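Long-range contacts in HTH-type transcriptional regulator PrpR (Mycobacterium tuberculosis, PDB 6D2S), which regulates transcription of genes for the breakdown of short-chain fatty acids, including cholesterol-derived propionate, through the glyoxylate and methylcitrate cycles: residues Y150-L155 with L275-G280; F185-K190 with K259-G264; D219-P224 with A244-A249. One frame throughout, in Å; residues are numbered along the deposited sequence.

Interaction 1: residues Y150-L155 with L275-G280; sequences YDIDLL and LVYSTG
Tyr150 and Leu275 bring their CA atoms within 5.5 Å of each other where the start of helix 152-159 meets an irregular turn near the end of the chain. Asp151 and Val276 lie next in line, and the chains then separate, so that the rest of the contact depends on one long side chain, that of Tyr277. Its phenol reaches the first turn of the helix, where Ile152 N donates to Tyr277 OH at 2.9 Å with an N-H...O angle of 156°. This amide approaches at the ring edge, near the ring plane. A tyrosine suits the place because its length spans the gap and its hydroxyl takes an N-H of the kind left without a carbonyl partner in a first helical turn. Asp151 is the N-cap: with CG anti to its own N (chi1 -170°), OD2 receives Leu154 N at 3.0 Å, from above the carboxylate plane. Apolar atoms fill in around these bonds. Leu275 CD2 presses on Tyr150 CB at 3.6 Å, while Val276 CG1 sits over the centre of the Tyr277 ring and also meets Asp151 CB at 3.8 Å. Ile152 CD1 lies against Tyr277 CE2. Beyond the contact, Tyr150 OH bonds to Glu146 and Ile181. The arrangement is an N-capped helix start whose first turn is also held by a tyrosine hydroxyl, joining the IrrE-like sequence-family region to the C-terminal regulator region.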
loop_
_atom_site.group_PDB
_atom_site.type_symbol
_atom_site.label_atom_id
_atom_site.label_comp_id
_atom_site.label_asym_id
_atom_site.label_seq_id
_atom_site.Cartn_x
_atom_site.Cartn_y
_atom_site.Cartn_z
ATOM N N TYR A 150 -0.849 -9.237 13.238
ATOM C CA TYR A 150 -0.384 -9.033 11.866
ATOM C C TYR A 150 -1.029 -10.007 10.885
ATOM O O TYR A 150 -0.467 -10.302 9.832
ATOM C CB TYR A 150 1.148 -9.112 11.792
ATOM C CG TYR A 150 1.800 -7.895 12.420
ATOM C CD1 TYR A 150 1.965 -7.809 13.793
ATOM C CD2 TYR A 150 2.222 -6.822 11.638
ATOM C CE1 TYR A 150 2.544 -6.696 14.379
ATOM C CE2 TYR A 150 2.812 -5.705 12.218
ATOM C CZ TYR A 150 2.963 -5.648 13.589
ATOM O OH TYR A 150 3.545 -4.543 14.167
ATOM N N ASP A 151 -2.231 -10.485 11.196
ATOM C CA ASP A 151 -2.978 -11.321 10.258
ATOM C C ASP A 151 -3.450 -10.462 9.087
ATOM O O ASP A 151 -4.385 -9.667 9.232
ATOM C CB ASP A 151 -4.166 -11.984 10.958
ATOM C CG ASP A 151 -4.825 -13.043 10.093
ATOM O OD1 ASP A 151 -5.054 -14.160 10.602
ATOM O OD2 ASP A 151 -5.078 -12.755 8.894
ATOM N N ILE A 152 -2.812 -10.632 7.922
ATOM C CA ILE A 152 -3.066 -9.761 6.775
ATOM C C ILE A 152 -4.510 -9.889 6.308
ATOM O O ILE A 152 -5.151 -8.896 5.941
ATOM C CB ILE A 152 -2.076 -10.086 5.642
ATOM C CG1 ILE A 152 -0.631 -9.846 6.117
ATOM C CG2 ILE A 152 -2.396 -9.236 4.399
ATOM C CD1 ILE A 152 0.404 -10.667 5.355
ATOM N N ASP A 153 -5.043 -11.107 6.304
ATOM C CA ASP A 153 -6.419 -11.313 5.851
ATOM C C ASP A 153 -7.436 -10.680 6.801
ATOM O O ASP A 153 -8.407 -10.050 6.355
ATOM C CB ASP A 153 -6.681 -12.808 5.697
ATOM C CG ASP A 153 -5.904 -13.410 4.540
ATOM O OD1 ASP A 153 -6.126 -12.972 3.393
ATOM O OD2 ASP A 153 -5.054 -14.294 4.777
ATOM N N LEU A 154 -7.261 -10.861 8.112
ATOM C CA LEU A 154 -8.201 -10.241 9.046
ATOM C C LEU A 154 -8.095 -8.719 9.020
ATOM O O LEU A 154 -9.108 -8.023 9.165
ATOM C CB LEU A 154 -7.978 -10.762 10.463
ATOM C CG LEU A 154 -8.369 -12.216 10.719
ATOM C CD1 LEU A 154 -8.249 -12.538 12.213
ATOM C CD2 LEU A 154 -9.778 -12.500 10.212
ATOM N N LEU A 155 -6.879 -8.181 8.867
ATOM C CA LEU A 155 -6.735 -6.737 8.688
ATOM C C LEU A 155 -7.470 -6.267 7.435
ATOM O O LEU A 155 -8.143 -5.231 7.450
ATOM C CB LEU A 155 -5.253 -6.357 8.599
ATOM C CG LEU A 155 -4.473 -6.402 9.916
ATOM C CD1 LEU A 155 -2.965 -6.394 9.646
ATOM C CD2 LEU A 155 -4.883 -5.208 10.767
ATOM N N LEU A 275 3.856 -12.427 14.983
ATOM C CA LEU A 275 3.036 -12.816 13.840
ATOM C C LEU A 275 2.171 -14.014 14.200
ATOM O O LEU A 275 2.677 -15.008 14.723
ATOM C CB LEU A 275 3.896 -13.206 12.641
ATOM C CG LEU A 275 4.916 -12.206 12.105
ATOM C CD1 LEU A 275 5.695 -12.871 10.975
ATOM C CD2 LEU A 275 4.214 -10.966 11.613
ATOM N N VAL A 276 0.882 -13.950 13.860
ATOM C CA VAL A 276 0.069 -15.146 14.041
ATOM C C VAL A 276 0.644 -16.299 13.228
ATOM O O VAL A 276 0.494 -17.470 13.600
ATOM C CB VAL A 276 -1.404 -14.861 13.687
ATOM C CG1 VAL A 276 -1.547 -14.491 12.224
ATOM C CG2 VAL A 276 -2.277 -16.071 14.042
ATOM N N TYR A 277 1.355 -15.987 12.141
ATOM C CA TYR A 277 1.867 -16.995 11.216
ATOM C C TYR A 277 2.949 -17.889 11.809
ATOM O O TYR A 277 3.231 -18.947 11.233
ATOM C CB TYR A 277 2.406 -16.300 9.966
ATOM C CG TYR A 277 1.358 -15.461 9.283
ATOM C CD1 TYR A 277 0.247 -16.058 8.694
ATOM C CD2 TYR A 277 1.467 -14.074 9.241
ATOM C CE1 TYR A 277 -0.726 -15.293 8.072
ATOM C CE2 TYR A 277 0.508 -13.306 8.620
ATOM C CZ TYR A 277 -0.587 -13.920 8.041
ATOM O OH TYR A 277 -1.533 -13.151 7.422
ATOM N N SER A 278 3.554 -17.511 12.937
ATOM C CA SER A 278 4.757 -18.197 13.406
ATOM C C SER A 278 4.483 -19.464 14.219
ATOM O O SER A 278 5.390 -19.946 14.904
ATOM C CB SER A 278 5.619 -17.243 14.236
ATOM O OG SER A 278 4.960 -16.887 15.431
ATOM N N THR A 279 3.298 -20.045 14.189
ATOM C CA THR A 279 3.099 -21.368 14.773
ATOM C C THR A 279 2.939 -22.387 13.655
ATOM O O THR A 279 2.177 -22.151 12.712
ATOM C CB THR A 279 1.878 -21.393 15.691
ATOM O OG1 THR A 279 1.973 -20.319 16.641
ATOM C CG2 THR A 279 1.819 -22.716 16.429
ATOM N N GLY A 280 3.640 -23.510 13.756
ATOM C CA GLY A 280 3.515 -24.512 12.721
ATOM C C GLY A 280 4.686 -25.468 12.684
ATOM O O GLY A 280 5.636 -25.373 13.462
#

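Interaction 2: residues F185-K190 with K259-G264; sequences FVRTDK and KNFAVG
Arg187 leaves its strand with CG trans to the backbone N (chi1 179°), an extended start that lays the aliphatic part of the chain against Val263; a bend at chi3 (53°) then turns the guanidinium to lie beside Phe261. Arg187 CG meets Val263 CG2 at 3.6 Å, and NH1 lies 3.6 Å from Phe261 CE1; the guanidinium and ring planes are almost perpendicular, 84° apart. Arginine suits this place, its methylenes packing on a valine while its charged end passes beside an aromatic ring. Val263 sends its other methyl, CG1, to Phe185 CE2 at 3.6 Å, so one beta-branched residue serves two neighbours. Behind these side chains the backbones run antiparallel. Val186 with Gly264 and Thr188 with Ala262 are hydrogen-bonded pairs, each closed by two N-H...O bonds, among them Ala262 N to Thr188 O at 2.8 Å; Arg187 with Val263 is the non-hydrogen-bonded pair between them. Farther along, Lys259 extends its chain to form a salt bridge, NZ to Asp189 OD2 at 3.4 Å, weak as a hydrogen bond; the same carboxylate oxygen accepts from Asn193. These two strands are the second and third of a five-stranded antiparallel sheet, between strands 194-198 and 239-247. Val217 of helix 215-218 packs on the face bearing Val186, Thr188 and Ala262, whereas Glu164 and Cys167 of helix 163-170 touch Val263 on the other.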
loop_
_atom_site.group_PDB
_atom_site.type_symbol
_atom_site.label_atom_id
_atom_site.label_comp_id
_atom_site.label_asym_id
_atom_site.label_seq_id
_atom_site.Cartn_x
_atom_site.Cartn_y
_atom_site.Cartn_z
ATOM N N PHE A 185 9.113 -5.800 1.838
ATOM C CA PHE A 185 7.949 -6.016 0.986
ATOM C C PHE A 185 8.413 -6.471 -0.394
ATOM O O PHE A 185 9.288 -5.843 -0.996
ATOM C CB PHE A 185 7.119 -4.734 0.894
ATOM C CG PHE A 185 5.987 -4.791 -0.095
ATOM C CD1 PHE A 185 6.193 -4.470 -1.432
ATOM C CD2 PHE A 185 4.711 -5.132 0.314
ATOM C CE1 PHE A 185 5.145 -4.507 -2.343
ATOM C CE2 PHE A 185 3.653 -5.160 -0.591
ATOM C CZ PHE A 185 3.871 -4.852 -1.919
ATOM N N VAL A 186 7.846 -7.573 -0.886
ATOM C CA VAL A 186 8.218 -8.123 -2.185
ATOM C C VAL A 186 6.956 -8.384 -2.990
ATOM O O VAL A 186 6.022 -9.032 -2.504
ATOM C CB VAL A 186 9.042 -9.421 -2.055
ATOM C CG1 VAL A 186 9.282 -10.034 -3.442
ATOM C CG2 VAL A 186 10.362 -9.146 -1.365
ATOM N N ARG A 187 6.932 -7.882 -4.216
ATOM C CA ARG A 187 5.877 -8.175 -5.170
ATOM C C ARG A 187 6.509 -8.708 -6.447
ATOM O O ARG A 187 7.535 -8.193 -6.901
ATOM C CB ARG A 187 5.041 -6.933 -5.477
ATOM C CG ARG A 187 3.942 -7.190 -6.485
ATOM C CD ARG A 187 3.149 -5.936 -6.774
ATOM N NE ARG A 187 4.001 -4.817 -7.164
ATOM C CZ ARG A 187 4.621 -4.725 -8.336
ATOM N NH1 ARG A 187 4.497 -5.697 -9.229
ATOM N NH2 ARG A 187 5.369 -3.668 -8.611
ATOM N N THR A 188 5.898 -9.741 -7.022
ATOM C CA THR A 188 6.412 -10.338 -8.244
ATOM C C THR A 188 5.246 -10.789 -9.108
ATOM O O THR A 188 4.174 -11.124 -8.598
ATOM C CB THR A 188 7.329 -11.534 -7.947
ATOM O OG1 THR A 188 7.817 -12.086 -9.174
ATOM C CG2 THR A 188 6.571 -12.614 -7.195
ATOM N N ASP A 189 5.464 -10.801 -10.419
ATOM C CA ASP A 189 4.528 -11.427 -11.334
ATOM C C ASP A 189 5.031 -12.828 -11.673
ATOM O O ASP A 189 6.079 -13.273 -11.197
ATOM C CB ASP A 189 4.322 -10.563 -12.584
ATOM C CG ASP A 189 5.591 -10.389 -13.408
ATOM O OD1 ASP A 189 6.551 -11.165 -13.222
ATOM O OD2 ASP A 189 5.621 -9.464 -14.248
ATOM N N LYS A 190 4.266 -13.540 -12.504
ATOM C CA LYS A 190 4.637 -14.909 -12.836
ATOM C C LYS A 190 5.973 -14.985 -13.565
ATOM O O LYS A 190 6.641 -16.023 -13.499
ATOM C CB LYS A 190 3.534 -15.568 -13.671
ATOM C CG LYS A 190 2.282 -15.892 -12.867
ATOM C CD LYS A 190 1.237 -16.647 -13.678
ATOM C CE LYS A 190 0.587 -15.756 -14.727
ATOM N NZ LYS A 190 -0.766 -16.247 -15.122
ATOM N N LYS A 259 -3.104 -8.825 -14.687
ATOM C CA LYS A 259 -2.342 -10.063 -14.569
ATOM C C LYS A 259 -2.233 -10.434 -13.098
ATOM O O LYS A 259 -2.646 -9.681 -12.214
ATOM C CB LYS A 259 -0.963 -9.944 -15.227
ATOM C CG LYS A 259 -0.124 -8.768 -14.770
ATOM C CD LYS A 259 1.136 -8.669 -15.618
ATOM C CE LYS A 259 2.114 -7.648 -15.066
ATOM N NZ LYS A 259 3.322 -7.547 -15.929
ATOM N N ASN A 260 -1.683 -11.620 -12.847
ATOM C CA ASN A 260 -1.633 -12.171 -11.501
ATOM C C ASN A 260 -0.301 -11.860 -10.835
ATOM O O ASN A 260 0.764 -11.982 -11.448
ATOM C CB ASN A 260 -1.869 -13.682 -11.525
ATOM C CG ASN A 260 -3.330 -14.039 -11.741
ATOM O OD1 ASN A 260 -3.703 -14.550 -12.795
ATOM N ND2 ASN A 260 -4.162 -13.773 -10.739
ATOM N N PHE A 261 -0.371 -11.449 -9.576
ATOM C CA PHE A 261 0.805 -11.124 -8.788
ATOM C C PHE A 261 0.851 -11.997 -7.543
ATOM O O PHE A 261 -0.167 -12.520 -7.078
ATOM C CB PHE A 261 0.812 -9.642 -8.370
ATOM C CG PHE A 261 0.811 -8.680 -9.530
ATOM C CD1 PHE A 261 2.003 -8.238 -10.085
ATOM C CD2 PHE A 261 -0.382 -8.218 -10.063
ATOM C CE1 PHE A 261 2.003 -7.352 -11.153
ATOM C CE2 PHE A 261 -0.388 -7.330 -11.130
ATOM C CZ PHE A 261 0.806 -6.898 -11.674
ATOM N N ALA A 262 2.055 -12.145 -7.009
ATOM C CA ALA A 262 2.263 -12.651 -5.664
ATOM C C ALA A 262 2.913 -11.544 -4.855
ATOM O O ALA A 262 3.773 -10.817 -5.361
ATOM C CB ALA A 262 3.138 -13.902 -5.652
ATOM N N VAL A 263 2.505 -11.425 -3.598
ATOM C CA VAL A 263 3.010 -10.391 -2.709
ATOM C C VAL A 263 3.384 -11.037 -1.385
ATOM O O VAL A 263 2.711 -11.963 -0.924
ATOM C CB VAL A 263 1.970 -9.269 -2.517
ATOM C CG1 VAL A 263 2.310 -8.416 -1.309
ATOM C CG2 VAL A 263 1.896 -8.424 -3.780
ATOM N N GLY A 264 4.471 -10.568 -0.787
ATOM C CA GLY A 264 4.939 -11.158 0.450
ATOM C C GLY A 264 5.588 -10.137 1.352
ATOM O O GLY A 264 6.006 -9.057 0.918
HETATM O O HOH W 1 1.740 -12.388 -13.742
#

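Interaction 3: residues D219-P224 with A244-A249; sequences DAFAQP and AKTTAA. With CA (calcium ion), chain C.
The Phe221 ring meets Thr246 obliquely: ring atom CD1 lies 3.7 Å from the CG2 methyl, and CE1 of the same ring is a little farther from it. Elsewhere the ring makes an edge-to-face stack with His218 and packs on Ala262 of the adjoining strand. Thr246 divides its two branches between different partners. The methyl, trans to the carbonyl carbon, meets Phe221 and also Ala220 O at 3.6 Å; the hydroxyl, at chi1 58°, is turned to Pro224, with OG1 3.6 Å from Pro224 CA, and is hydrogen-bonded to Glu225 N. A threonine thus offers a greasy branch to the ring and a polar one to the chain following the proline. Here a 3-10 turn, closed by Ala222 N to Asp219 O, lies against strand 239-247 in the C-terminal regulator region, assigned by sequence to the GAF clan. Ala220 is small enough for close approach: Ala220 CB lies 3.7 Å from Thr246 N. Ala220 CB is also 4.3 Å from Ala244 CB. No direct hydrogen bond joins the two segments, but a water takes the N-H of Thr246 and lies 2.8 Å from Gln223 O, within reach to bridge the two. Farther along the chain, Ala248 O binds a calcium ion at 2.3 Å, together with three waters, Asp250 and Leu252. Lys245, on the side away from the turn, pairs with Asp153.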
loop_
_atom_site.group_PDB
_atom_site.type_symbol
_atom_site.label_atom_id
_atom_site.label_comp_id
_atom_site.label_asym_id
_atom_site.label_seq_id
_atom_site.Cartn_x
_atom_site.Cartn_y
_atom_site.Cartn_z
ATOM N N ASP A 219 6.756 -18.867 -4.547
ATOM C CA ASP A 219 6.110 -20.115 -4.142
ATOM C C ASP A 219 4.598 -19.966 -4.014
ATOM O O ASP A 219 3.876 -20.963 -4.092
ATOM C CB ASP A 219 6.678 -20.608 -2.805
ATOM C CG ASP A 219 8.023 -21.321 -2.945
ATOM O OD1 ASP A 219 8.466 -21.594 -4.080
ATOM O OD2 ASP A 219 8.637 -21.608 -1.897
ATOM N N ALA A 220 4.098 -18.744 -3.802
ATOM C CA ALA A 220 2.655 -18.552 -3.676
ATOM C C ALA A 220 1.907 -19.024 -4.916
ATOM O O ALA A 220 0.772 -19.508 -4.810
ATOM C CB ALA A 220 2.338 -17.079 -3.399
ATOM N N PHE A 221 2.512 -18.887 -6.097
ATOM C CA PHE A 221 1.826 -19.278 -7.325
ATOM C C PHE A 221 1.528 -20.773 -7.385
ATOM O O PHE A 221 0.734 -21.200 -8.230
ATOM C CB PHE A 221 2.653 -18.877 -8.549
ATOM C CG PHE A 221 2.709 -17.396 -8.790
ATOM C CD1 PHE A 221 1.571 -16.699 -9.172
ATOM C CD2 PHE A 221 3.902 -16.704 -8.656
ATOM C CE1 PHE A 221 1.616 -15.332 -9.395
ATOM C CE2 PHE A 221 3.960 -15.340 -8.886
ATOM C CZ PHE A 221 2.813 -14.652 -9.256
ATOM N N ALA A 222 2.147 -21.581 -6.522
ATOM C CA ALA A 222 1.880 -23.018 -6.535
ATOM C C ALA A 222 0.662 -23.391 -5.707
ATOM O O ALA A 222 0.133 -24.495 -5.867
ATOM C CB ALA A 222 3.096 -23.791 -6.024
ATOM N N GLN A 223 0.215 -22.503 -4.825
ATOM C CA GLN A 223 -0.972 -22.704 -3.997
ATOM C C GLN A 223 -1.797 -21.425 -4.054
ATOM O O GLN A 223 -1.894 -20.694 -3.062
ATOM C CB GLN A 223 -0.591 -23.045 -2.555
ATOM C CG GLN A 223 0.163 -24.355 -2.391
ATOM C CD GLN A 223 0.595 -24.605 -0.953
ATOM O OE1 GLN A 223 1.543 -23.990 -0.463
ATOM N NE2 GLN A 223 -0.099 -25.514 -0.273
ATOM N N PRO A 224 -2.394 -21.122 -5.207
ATOM C CA PRO A 224 -3.043 -19.817 -5.386
ATOM C C PRO A 224 -4.052 -19.515 -4.286
ATOM O O PRO A 224 -4.775 -20.397 -3.817
ATOM C CB PRO A 224 -3.722 -19.947 -6.754
ATOM C CG PRO A 224 -2.933 -20.995 -7.466
ATOM C CD PRO A 224 -2.494 -21.964 -6.412
ATOM N N ALA A 244 3.418 -15.028 2.190
ATOM C CA ALA A 244 3.132 -14.609 0.825
ATOM C C ALA A 244 1.793 -15.170 0.368
ATOM O O ALA A 244 1.330 -16.208 0.847
ATOM C CB ALA A 244 4.229 -15.063 -0.157
ATOM N N LYS A 245 1.173 -14.467 -0.575
ATOM C CA LYS A 245 -0.036 -14.978 -1.199
ATOM C C LYS A 245 -0.175 -14.346 -2.573
ATOM O O LYS A 245 0.292 -13.223 -2.797
ATOM C CB LYS A 245 -1.272 -14.669 -0.344
ATOM C CG LYS A 245 -2.515 -15.428 -0.750
ATOM C CD LYS A 245 -3.628 -15.252 0.269
ATOM C CE LYS A 245 -4.453 -14.023 -0.041
ATOM N NZ LYS A 245 -5.695 -13.973 0.787
ATOM N N THR A 246 -0.824 -15.069 -3.486
ATOM C CA THR A 246 -1.223 -14.449 -4.740
ATOM C C THR A 246 -2.356 -13.468 -4.477
ATOM O O THR A 246 -3.098 -13.587 -3.497
ATOM C CB THR A 246 -1.676 -15.487 -5.775
ATOM O OG1 THR A 246 -2.774 -16.247 -5.258
ATOM C CG2 THR A 246 -0.538 -16.421 -6.148
ATOM N N THR A 247 -2.472 -12.483 -5.355
ATOM C CA THR A 247 -3.555 -11.515 -5.309
ATOM C C THR A 247 -4.587 -11.906 -6.356
ATOM O O THR A 247 -4.232 -12.195 -7.504
ATOM C CB THR A 247 -3.037 -10.104 -5.577
ATOM O OG1 THR A 247 -2.677 -9.989 -6.961
ATOM C CG2 THR A 247 -1.813 -9.831 -4.727
ATOM N N ALA A 248 -5.852 -11.933 -5.958
ATOM C CA ALA A 248 -6.914 -12.211 -6.913
ATOM C C ALA A 248 -7.061 -11.036 -7.874
ATOM O O ALA A 248 -7.042 -9.873 -7.456
ATOM C CB ALA A 248 -8.229 -12.479 -6.185
ATOM N N ALA A 249 -7.186 -11.344 -9.164
ATOM C CA ALA A 249 -7.404 -10.333 -10.199
ATOM C C ALA A 249 -8.884 -9.976 -10.190
ATOM O O ALA A 249 -9.708 -10.617 -10.842
ATOM C CB ALA A 249 -6.957 -10.846 -11.564
HETATM CA CA CA C . -7.175 -8.084 -6.002
HETATM O O HOH W 2 -1.001 -18.072 -2.635
HETATM O O HOH W 3 -6.098 -8.054 -3.817
HETATM O O HOH W 4 -5.003 -7.480 -6.518
HETATM O O HOH W 5 -8.018 -6.975 -8.199
#

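In the fold
Interactions 2 and 3 both reach one antiparallel sheet, their centres 8 Å apart: strand 261-268 pairs with strand 239-247 through backbone hydrogen bonds, Thr247 N to Phe261 O at 2.9 Å and Lys245 N to Val263 O at 3.0 Å. Interaction 1 joins the IrrE-like and C-terminal family regions, 16 Å from interaction 3 and 19 Å from interaction 2, centre to centre. It meets interaction 3 through a salt bridge, Asp153 OD1 to Lys245 NZ at 2.8 Å, and along the chain it encloses both other contacts. From the calcium ion bound at Ala248 in interaction 3, the nearest side-chain atoms of Phe261 and Asp153 are about 8 Å and about 11 Å away.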